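Local atomic coordinates of Lic11098 (Leptospira interrogans serogroup Icterohaemorrhagiae serovar copenhageni, PDB entry 4U08), a protein that is of unknown function but, as a leucine-rich repeat protein of a human pathogen, is a putative virulence factor that probably presents its curved solenoid surface to partners. Residues Gln296-Phe310 / Leu318-Asn332. Residues are numbered along the deposited sequence; the frame is centred on the assembly and turned at random.
Sequences QRLQTLYLGNNQLNF and LRNLESLDLEHNQLN. With ZN (zinc ion), chain C.
Leu301 and Leu324 both hold CG opposite the backbone N (chi1 -179° and 179°), which lays the two side chains alongside each other, Leu301 CD2 3.8 Å from Leu324 CD1. They are equivalent leucines of successive coils in a leucine-rich repeat solenoid. Parallel strands 300-302 and 323-325 are joined by hydrogen bonds from Leu301 N to Ser323 O and from Asp325 N to Leu301 O. Where the strands begin, Gln299 O accepts from both Glu322 N and Ser323 N. Inside, Leu303 CD1 meets Leu326 CD2 at 3.8 Å, continuing the leucine core. On the other face of the strands, Asp325 CB sits at the edge of the Tyr302 ring, in its plane. Asp325 OD1 accepts a hydrogen bond from the backbone N of Glu327, an Asx turn.

After the strands, Asn329 turns its amide inward, as in the asparagine ladder of this fold. Its ND2 joins the coils through Leu303 O at 2.9 Å and also holds Leu326 O of its own coil. Asn352 ND2 of the next coil likewise reaches Leu326 O. Earlier in the coil, Asn320 ND2 grips Gln296 O at 2.8 Å. In the turn after strand 323-325, His328 NE2 and a water bind a zinc ion, each 2.0 Å from the metal.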
ATOM      1  N   GLN A 296       7.155  -7.879 -21.709  1.00 28.03           N
ATOM      2  CA  GLN A 296       7.350  -6.811 -22.699  1.00 28.95           C
ATOM      3  C   GLN A 296       7.131  -5.381 -22.189  1.00 31.55           C
ATOM      4  O   GLN A 296       7.682  -4.449 -22.767  1.00 32.10           O
ATOM      5  CB  GLN A 296       6.513  -7.092 -23.959  1.00 31.83           C
ATOM      6  CG  GLN A 296       7.035  -8.304 -24.742  1.00 41.99           C
ATOM      7  CD  GLN A 296       8.491  -8.135 -25.144  1.00 54.66           C
ATOM      8  OE1 GLN A 296       8.844  -7.281 -25.965  1.00 48.13           O
ATOM      9  NE2 GLN A 296       9.377  -8.895 -24.518  1.00 39.48           N
ATOM     10  N   ARG A 297       6.424  -5.197 -21.061  1.00 28.38           N
ATOM     11  CA  ARG A 297       6.218  -3.854 -20.508  1.00 27.07           C
ATOM     12  C   ARG A 297       7.166  -3.571 -19.357  1.00 28.34           C
ATOM     13  O   ARG A 297       7.141  -2.480 -18.772  1.00 26.92           O
ATOM     14  CB  ARG A 297       4.747  -3.714 -20.057  1.00 29.85           C
ATOM     15  CG  ARG A 297       3.771  -3.727 -21.239  1.00 46.01           C
ATOM     16  CD  ARG A 297       3.341  -2.330 -21.637  1.00 70.41           C
ATOM     17  NE  ARG A 297       2.240  -2.365 -22.603  1.00 96.86           N
ATOM     18  CZ  ARG A 297       2.393  -2.399 -23.925  1.00116.01           C
ATOM     19  NH1 ARG A 297       3.609  -2.404 -24.464  1.00102.13           N
ATOM     20  NH2 ARG A 297       1.332  -2.428 -24.721  1.00105.07           N
ATOM     21  N   LEU A 298       8.018  -4.543 -19.012  1.00 23.86           N
ATOM     22  CA  LEU A 298       8.906  -4.329 -17.871  1.00 23.25           C
ATOM     23  C   LEU A 298       9.870  -3.154 -18.053  1.00 29.50           C
ATOM     24  O   LEU A 298      10.580  -3.103 -19.055  1.00 31.76           O
ATOM     25  CB  LEU A 298       9.672  -5.627 -17.498  1.00 22.97           C
ATOM     26  CG  LEU A 298      10.200  -5.709 -16.071  1.00 27.09           C
ATOM     27  CD1 LEU A 298       9.044  -5.835 -15.048  1.00 26.94           C
ATOM     28  CD2 LEU A 298      11.173  -6.913 -15.919  1.00 27.29           C
ATOM     29  N   GLN A 299       9.882  -2.218 -17.095  1.00 25.33           N
ATOM     30  CA  GLN A 299      10.757  -1.047 -17.097  1.00 25.75           C
ATOM     31  C   GLN A 299      11.860  -1.158 -16.060  1.00 28.65           C
ATOM     32  O   GLN A 299      12.964  -0.645 -16.244  1.00 29.11           O
ATOM     33  CB  GLN A 299       9.946   0.225 -16.772  1.00 27.71           C
ATOM     34  CG  GLN A 299       9.030   0.684 -17.889  1.00 36.29           C
ATOM     35  CD  GLN A 299       8.100   1.768 -17.402  1.00 57.70           C
ATOM     36  OE1 GLN A 299       8.450   2.587 -16.558  1.00 55.89           O
ATOM     37  NE2 GLN A 299       6.868   1.756 -17.881  1.00 54.45           N
ATOM     38  N   THR A 300      11.534  -1.737 -14.919  1.00 23.52           N
ATOM     39  CA  THR A 300      12.453  -1.813 -13.789  1.00 22.73           C
ATOM     40  C   THR A 300      12.545  -3.240 -13.258  1.00 27.73           C
ATOM     41  O   THR A 300      11.525  -3.841 -12.920  1.00 27.47           O
ATOM     42  CB  THR A 300      11.951  -0.808 -12.737  1.00 34.06           C
ATOM     43  OG1 THR A 300      11.938   0.509 -13.311  1.00 36.02           O
ATOM     44  CG2 THR A 300      12.802  -0.760 -11.554  1.00 34.69           C
ATOM     45  N   LEU A 301      13.775  -3.759 -13.141  1.00 25.23           N
ATOM     46  CA  LEU A 301      14.041  -5.107 -12.626  1.00 24.60           C
ATOM     47  C   LEU A 301      15.153  -5.052 -11.580  1.00 28.26           C
ATOM     48  O   LEU A 301      16.287  -4.672 -11.885  1.00 25.42           O
ATOM     49  CB  LEU A 301      14.382  -6.038 -13.802  1.00 24.28           C
ATOM     50  CG  LEU A 301      14.676  -7.526 -13.505  1.00 28.00           C
ATOM     51  CD1 LEU A 301      13.529  -8.179 -12.623  1.00 26.44           C
ATOM     52  CD2 LEU A 301      14.885  -8.285 -14.800  1.00 28.47           C
ATOM     53  N   TYR A 302      14.794  -5.344 -10.318  1.00 24.27           N
ATOM     54  CA  TYR A 302      15.718  -5.285  -9.191  1.00 25.51           C
ATOM     55  C   TYR A 302      16.004  -6.691  -8.729  1.00 30.03           C
ATOM     56  O   TYR A 302      15.091  -7.404  -8.310  1.00 28.13           O
ATOM     57  CB  TYR A 302      15.153  -4.451  -8.024  1.00 28.67           C
ATOM     58  CG  TYR A 302      14.865  -3.001  -8.320  1.00 33.32           C
ATOM     59  CD1 TYR A 302      15.874  -2.143  -8.751  1.00 36.41           C
ATOM     60  CD2 TYR A 302      13.605  -2.454  -8.062  1.00 35.63           C
ATOM     61  CE1 TYR A 302      15.625  -0.787  -8.961  1.00 39.26           C
ATOM     62  CE2 TYR A 302      13.347  -1.095  -8.260  1.00 36.75           C
ATOM     63  CZ  TYR A 302      14.363  -0.262  -8.684  1.00 45.23           C
ATOM     64  OH  TYR A 302      14.075   1.067  -8.897  1.00 46.98           O
ATOM     65  N   LEU A 303      17.272  -7.106  -8.851  1.00 26.48           N
ATOM     66  CA  LEU A 303      17.715  -8.452  -8.470  1.00 26.32           C
ATOM     67  C   LEU A 303      18.912  -8.424  -7.530  1.00 31.92           C
ATOM     68  O   LEU A 303      19.651  -9.414  -7.439  1.00 31.55           O
ATOM     69  CB  LEU A 303      18.028  -9.276  -9.736  1.00 26.24           C
ATOM     70  CG  LEU A 303      16.836  -9.624 -10.636  1.00 29.64           C
ATOM     71  CD1 LEU A 303      17.271  -9.912 -12.058  1.00 29.49           C
ATOM     72  CD2 LEU A 303      16.061 -10.806 -10.081  1.00 34.67           C
ATOM     73  N   GLY A 304      19.086  -7.329  -6.814  1.00 27.81           N
ATOM     74  CA  GLY A 304      20.206  -7.190  -5.904  1.00 28.26           C
ATOM     75  C   GLY A 304      20.264  -8.248  -4.826  1.00 31.14           C
ATOM     76  O   GLY A 304      19.233  -8.641  -4.277  1.00 28.30           O
ATOM     77  N   ASN A 305      21.480  -8.729  -4.521  1.00 27.80           N
ATOM     78  CA  ASN A 305      21.714  -9.657  -3.402  1.00 27.08           C
ATOM     79  C   ASN A 305      20.985 -11.002  -3.542  1.00 31.78           C
ATOM     80  O   ASN A 305      20.795 -11.719  -2.562  1.00 34.02           O
ATOM     81  CB  ASN A 305      21.388  -8.982  -2.068  1.00 30.87           C
ATOM     82  CG  ASN A 305      22.323  -9.314  -0.968  1.00 61.88           C
ATOM     83  OD1 ASN A 305      23.467  -8.857  -0.955  1.00 56.10           O
ATOM     84  ND2 ASN A 305      21.820 -10.034   0.033  1.00 58.17           N
ATOM     85  N   ASN A 306      20.692 -11.402  -4.767  1.00 26.79           N
ATOM     86  CA  ASN A 306      20.267 -12.755  -5.018  1.00 28.47           C
ATOM     87  C   ASN A 306      21.588 -13.582  -5.120  1.00 34.16           C
ATOM     88  O   ASN A 306      22.691 -13.092  -4.811  1.00 36.67           O
ATOM     89  CB  ASN A 306      19.521 -12.833  -6.342  1.00 38.09           C
ATOM     90  CG  ASN A 306      18.096 -12.490  -6.276  1.00 69.32           C
ATOM     91  OD1 ASN A 306      17.613 -11.603  -6.981  1.00 75.64           O
ATOM     92  ND2 ASN A 306      17.399 -13.156  -5.401  1.00 57.19           N
ATOM     93  N   GLN A 307      21.482 -14.791  -5.626  1.00 31.12           N
ATOM     94  CA  GLN A 307      22.593 -15.706  -5.793  1.00 30.73           C
ATOM     95  C   GLN A 307      22.672 -16.128  -7.242  1.00 33.30           C
ATOM     96  O   GLN A 307      23.060 -17.257  -7.527  1.00 33.73           O
ATOM     97  CB  GLN A 307      22.384 -16.921  -4.865  1.00 32.79           C
ATOM     98  CG  GLN A 307      22.549 -16.620  -3.367  1.00 50.80           C
ATOM     99  CD  GLN A 307      22.024 -17.737  -2.473  1.00 75.06           C
ATOM    100  OE1 GLN A 307      22.016 -18.934  -2.825  1.00 61.21           O
ATOM    101  NE2 GLN A 307      21.585 -17.369  -1.274  1.00 75.47           N
ATOM    102  N   LEU A 308      22.264 -15.245  -8.180  1.00 28.89           N
ATOM    103  CA  LEU A 308      22.312 -15.596  -9.608  1.00 30.39           C
ATOM    104  C   LEU A 308      23.727 -15.816 -10.128  1.00 32.98           C
ATOM    105  O   LEU A 308      24.605 -14.998  -9.873  1.00 31.66           O
ATOM    106  CB  LEU A 308      21.638 -14.510 -10.448  1.00 30.64           C
ATOM    107  CG  LEU A 308      20.148 -14.316 -10.224  1.00 34.67           C
ATOM    108  CD1 LEU A 308      19.697 -12.997 -10.853  1.00 35.28           C
ATOM    109  CD2 LEU A 308      19.353 -15.501 -10.784  1.00 35.67           C
ATOM    110  N   ASN A 309      23.947 -16.910 -10.865  1.00 30.85           N
ATOM    111  CA  ASN A 309      25.256 -17.202 -11.459  1.00 30.74           C
ATOM    112  C   ASN A 309      25.234 -16.774 -12.869  1.00 31.30           C
ATOM    113  O   ASN A 309      26.252 -16.334 -13.391  1.00 31.63           O
ATOM    114  CB  ASN A 309      25.585 -18.710 -11.393  1.00 35.46           C
ATOM    115  CG  ASN A 309      26.134 -19.106 -10.052  1.00 50.98           C
ATOM    116  OD1 ASN A 309      27.052 -18.474  -9.528  1.00 40.52           O
ATOM    117  ND2 ASN A 309      25.560 -20.138  -9.463  1.00 46.63           N
ATOM    118  N   PHE A 310      24.047 -16.856 -13.491  1.00 27.49           N
ATOM    119  CA  PHE A 310      23.850 -16.503 -14.884  1.00 27.67           C
ATOM    120  C   PHE A 310      22.459 -15.922 -15.088  1.00 33.43           C
ATOM    121  O   PHE A 310      21.565 -16.072 -14.246  1.00 32.58           O
ATOM    122  CB  PHE A 310      24.002 -17.742 -15.818  1.00 30.29           C
ATOM    123  CG  PHE A 310      25.342 -18.437 -15.749  1.00 33.17           C
ATOM    124  CD1 PHE A 310      26.437 -17.943 -16.452  1.00 37.04           C
ATOM    125  CD2 PHE A 310      25.510 -19.584 -14.977  1.00 37.31           C
ATOM    126  CE1 PHE A 310      27.697 -18.562 -16.344  1.00 38.01           C
ATOM    127  CE2 PHE A 310      26.757 -20.224 -14.898  1.00 38.19           C
ATOM    128  CZ  PHE A 310      27.834 -19.711 -15.587  1.00 36.37           C
ATOM    129  N   LEU A 318      13.581  -7.926 -23.189  1.00 29.23           N
ATOM    130  CA  LEU A 318      12.953  -6.877 -22.361  1.00 29.18           C
ATOM    131  C   LEU A 318      13.190  -5.500 -22.996  1.00 32.70           C
ATOM    132  O   LEU A 318      13.960  -4.685 -22.497  1.00 29.44           O
ATOM    133  CB  LEU A 318      13.473  -6.961 -20.924  1.00 28.91           C
ATOM    134  CG  LEU A 318      13.193  -8.288 -20.204  1.00 32.24           C
ATOM    135  CD1 LEU A 318      13.895  -8.333 -18.866  1.00 33.30           C
ATOM    136  CD2 LEU A 318      11.709  -8.499 -20.004  1.00 35.73           C
ATOM    137  N   ARG A 319      12.509  -5.268 -24.129  1.00 32.77           N
ATOM    138  CA  ARG A 319      12.666  -4.054 -24.947  1.00 33.04           C
ATOM    139  C   ARG A 319      12.364  -2.741 -24.216  1.00 34.70           C
ATOM    140  O   ARG A 319      12.915  -1.711 -24.582  1.00 32.19           O
ATOM    141  CB  ARG A 319      11.846  -4.165 -26.257  1.00 36.48           C
ATOM    142  CG  ARG A 319      10.332  -4.314 -26.053  1.00 52.46           C
ATOM    143  CD  ARG A 319       9.556  -4.178 -27.347  1.00 67.48           C
ATOM    144  NE  ARG A 319       8.221  -3.627 -27.101  1.00 81.01           N
ATOM    145  CZ  ARG A 319       7.091  -4.334 -27.108  1.00 94.96           C
ATOM    146  NH1 ARG A 319       7.113  -5.634 -27.378  1.00 74.42           N
ATOM    147  NH2 ARG A 319       5.930  -3.741 -26.862  1.00 85.00           N
ATOM    148  N   ASN A 320      11.509  -2.775 -23.169  1.00 30.87           N
ATOM    149  CA  ASN A 320      11.162  -1.556 -22.439  1.00 28.85           C
ATOM    150  C   ASN A 320      11.940  -1.352 -21.158  1.00 28.67           C
ATOM    151  O   ASN A 320      11.727  -0.369 -20.460  1.00 27.49           O
ATOM    152  CB  ASN A 320       9.636  -1.529 -22.184  1.00 32.81           C
ATOM    153  CG  ASN A 320       8.902  -1.099 -23.419  1.00 46.99           C
ATOM    154  OD1 ASN A 320       9.286  -0.136 -24.084  1.00 44.33           O
ATOM    155  ND2 ASN A 320       7.911  -1.855 -23.813  1.00 39.07           N
ATOM    156  N   LEU A 321      12.893  -2.248 -20.861  1.00 24.34           N
ATOM    157  CA  LEU A 321      13.661  -2.171 -19.643  1.00 23.19           C
ATOM    158  C   LEU A 321      14.558  -0.970 -19.617  1.00 31.96           C
ATOM    159  O   LEU A 321      15.354  -0.784 -20.535  1.00 34.29           O
ATOM    160  CB  LEU A 321      14.484  -3.467 -19.442  1.00 23.33           C
ATOM    161  CG  LEU A 321      14.947  -3.750 -18.018  1.00 26.75           C
ATOM    162  CD1 LEU A 321      13.754  -4.129 -17.104  1.00 27.75           C
ATOM    163  CD2 LEU A 321      15.982  -4.891 -18.012  1.00 28.98           C
ATOM    164  N   GLU A 322      14.442  -0.174 -18.562  1.00 25.97           N
ATOM    165  CA  GLU A 322      15.225   1.035 -18.354  1.00 28.35           C
ATOM    166  C   GLU A 322      16.212   0.886 -17.239  1.00 31.49           C
ATOM    167  O   GLU A 322      17.249   1.553 -17.243  1.00 31.37           O
ATOM    168  CB  GLU A 322      14.289   2.218 -18.051  1.00 29.84           C
ATOM    169  CG  GLU A 322      13.396   2.550 -19.229  1.00 39.05           C
ATOM    170  CD  GLU A 322      12.352   3.631 -18.986  1.00 67.44           C
ATOM    171  OE1 GLU A 322      12.170   4.062 -17.822  1.00 58.24           O
ATOM    172  OE2 GLU A 322      11.720   4.053 -19.980  1.00 57.39           O
ATOM    173  N   SER A 323      15.883   0.052 -16.246  1.00 26.33           N
ATOM    174  CA  SER A 323      16.753  -0.096 -15.088  1.00 26.34           C
ATOM    175  C   SER A 323      16.928  -1.553 -14.708  1.00 29.67           C
ATOM    176  O   SER A 323      15.938  -2.269 -14.520  1.00 26.99           O
ATOM    177  CB  SER A 323      16.192   0.710 -13.918  1.00 32.65           C
ATOM    178  OG  SER A 323      17.076   0.630 -12.815  1.00 42.46           O
ATOM    179  N   LEU A 324      18.194  -2.000 -14.596  1.00 27.37           N
ATOM    180  CA  LEU A 324      18.495  -3.397 -14.229  1.00 25.67           C
ATOM    181  C   LEU A 324      19.509  -3.428 -13.101  1.00 28.60           C
ATOM    182  O   LEU A 324      20.619  -2.890 -13.232  1.00 27.84           O
ATOM    183  CB  LEU A 324      18.961  -4.187 -15.465  1.00 24.77           C
ATOM    184  CG  LEU A 324      19.362  -5.676 -15.299  1.00 25.88           C
ATOM    185  CD1 LEU A 324      18.215  -6.527 -14.650  1.00 24.65           C
ATOM    186  CD2 LEU A 324      19.806  -6.263 -16.666  1.00 28.04           C
ATOM    187  N   ASP A 325      19.095  -3.965 -11.940  1.00 22.78           N
ATOM    188  CA  ASP A 325      19.978  -3.987 -10.788  1.00 22.38           C
ATOM    189  C   ASP A 325      20.402  -5.422 -10.471  1.00 27.87           C
ATOM    190  O   ASP A 325      19.589  -6.220 -10.016  1.00 25.93           O
ATOM    191  CB  ASP A 325      19.353  -3.265  -9.574  1.00 22.86           C
ATOM    192  CG  ASP A 325      20.219  -3.212  -8.327  1.00 38.43           C
ATOM    193  OD1 ASP A 325      21.386  -3.733  -8.363  1.00 38.59           O
ATOM    194  OD2 ASP A 325      19.744  -2.678  -7.305  1.00 48.30           O
ATOM    195  N   LEU A 326      21.702  -5.720 -10.677  1.00 26.58           N
ATOM    196  CA  LEU A 326      22.241  -7.073 -10.450  1.00 25.49           C
ATOM    197  C   LEU A 326      23.324  -7.086  -9.420  1.00 28.06           C
ATOM    198  O   LEU A 326      24.160  -8.013  -9.361  1.00 25.99           O
ATOM    199  CB  LEU A 326      22.723  -7.668 -11.774  1.00 25.64           C
ATOM    200  CG  LEU A 326      21.613  -8.024 -12.769  1.00 30.87           C
ATOM    201  CD1 LEU A 326      22.143  -8.003 -14.181  1.00 31.77           C
ATOM    202  CD2 LEU A 326      20.972  -9.376 -12.422  1.00 33.07           C
ATOM    203  N   GLU A 327      23.299  -6.069  -8.558  1.00 24.02           N
ATOM    204  CA  GLU A 327      24.337  -5.905  -7.538  1.00 23.49           C
ATOM    205  C   GLU A 327      24.446  -7.088  -6.596  1.00 28.46           C
ATOM    206  O   GLU A 327      23.425  -7.608  -6.164  1.00 29.14           O
ATOM    207  CB  GLU A 327      24.102  -4.612  -6.745  1.00 24.56           C
ATOM    208  CG  GLU A 327      25.048  -4.436  -5.563  1.00 26.66           C
ATOM    209  CD  GLU A 327      25.022  -3.077  -4.881  1.00 34.99           C
ATOM    210  OE1 GLU A 327      24.540  -2.094  -5.488  1.00 34.25           O
ATOM    211  OE2 GLU A 327      25.543  -2.995  -3.752  1.00 33.30           O
ATOM    212  N   HIS A 328      25.685  -7.493  -6.262  1.00 26.39           N
ATOM    213  CA  HIS A 328      25.969  -8.526  -5.264  1.00 25.76           C
ATOM    214  C   HIS A 328      25.302  -9.878  -5.554  1.00 28.09           C
ATOM    215  O   HIS A 328      24.704 -10.499  -4.680  1.00 29.59           O
ATOM    216  CB  HIS A 328      25.626  -8.004  -3.843  1.00 27.20           C
ATOM    217  CG  HIS A 328      26.416  -8.674  -2.760  1.00 31.46           C
ATOM    218  ND1 HIS A 328      25.997  -9.870  -2.182  1.00 34.05           N
ATOM    219  CD2 HIS A 328      27.596  -8.318  -2.210  1.00 33.33           C
ATOM    220  CE1 HIS A 328      26.936 -10.193  -1.304  1.00 33.63           C
ATOM    221  NE2 HIS A 328      27.912  -9.282  -1.273  1.00 33.35           N
ATOM    222  N   ASN A 329      25.329 -10.283  -6.801  1.00 25.54           N
ATOM    223  CA  ASN A 329      24.916 -11.630  -7.165  1.00 25.27           C
ATOM    224  C   ASN A 329      26.274 -12.358  -7.342  1.00 34.09           C
ATOM    225  O   ASN A 329      27.306 -11.880  -6.873  1.00 31.10           O
ATOM    226  CB  ASN A 329      24.105 -11.636  -8.462  1.00 23.91           C
ATOM    227  CG  ASN A 329      22.669 -11.335  -8.196  1.00 39.47           C
ATOM    228  OD1 ASN A 329      21.948 -12.182  -7.714  1.00 29.96           O
ATOM    229  ND2 ASN A 329      22.251 -10.108  -8.392  1.00 30.89           N
ATOM    230  N   GLN A 330      26.303 -13.443  -8.071  1.00 34.73           N
ATOM    231  CA  GLN A 330      27.610 -14.062  -8.305  1.00 34.96           C
ATOM    232  C   GLN A 330      27.774 -14.283  -9.803  1.00 35.47           C
ATOM    233  O   GLN A 330      28.157 -15.348 -10.232  1.00 34.42           O
ATOM    234  CB  GLN A 330      27.779 -15.329  -7.423  1.00 36.78           C
ATOM    235  CG  GLN A 330      26.525 -16.179  -7.274  1.00 60.14           C
ATOM    236  CD  GLN A 330      26.604 -17.081  -6.065  1.00 77.49           C
ATOM    237  OE1 GLN A 330      26.996 -18.254  -6.154  1.00 64.84           O
ATOM    238  NE2 GLN A 330      26.208 -16.559  -4.913  1.00 74.68           N
ATOM    239  N   LEU A 331      27.401 -13.281 -10.624  1.00 29.86           N
ATOM    240  CA  LEU A 331      27.462 -13.430 -12.069  1.00 30.08           C
ATOM    241  C   LEU A 331      28.879 -13.605 -12.572  1.00 35.53           C
ATOM    242  O   LEU A 331      29.750 -12.807 -12.246  1.00 32.04           O
ATOM    243  CB  LEU A 331      26.796 -12.246 -12.808  1.00 30.23           C
ATOM    244  CG  LEU A 331      25.300 -12.092 -12.625  1.00 34.21           C
ATOM    245  CD1 LEU A 331      24.832 -10.699 -13.136  1.00 35.48           C
ATOM    246  CD2 LEU A 331      24.565 -13.206 -13.362  1.00 35.41           C
ATOM    247  N   ASN A 332      29.081 -14.625 -13.409  1.00 35.29           N
ATOM    248  CA  ASN A 332      30.361 -14.992 -14.023  1.00 36.75           C
ATOM    249  C   ASN A 332      30.453 -14.362 -15.395  1.00 39.53           C
ATOM    250  O   ASN A 332      31.537 -14.073 -15.872  1.00 40.18           O
ATOM    251  CB  ASN A 332      30.440 -16.561 -14.126  1.00 39.49           C
ATOM    252  CG  ASN A 332      30.139 -17.231 -12.800  1.00 70.85           C
ATOM    253  OD1 ASN A 332      29.033 -17.715 -12.559  1.00 66.95           O
ATOM    254  ND2 ASN A 332      31.067 -17.148 -11.854  1.00 69.73           N
TER
HETATM  255 ZN    ZN C 501      29.490  -9.287  -0.080  1.00 36.42          ZN
HETATM  256  O   HOH W   1      10.656  -4.889 -21.260  1.00 25.46           O
HETATM  257  O   HOH W   2      18.133  -4.664  -6.381  1.00 32.90           O
HETATM  258  O   HOH W   3      24.364 -12.569  -2.892  1.00 45.71           O
HETATM  259  O   HOH W   4      28.303  -9.256   1.484  1.00 46.20           O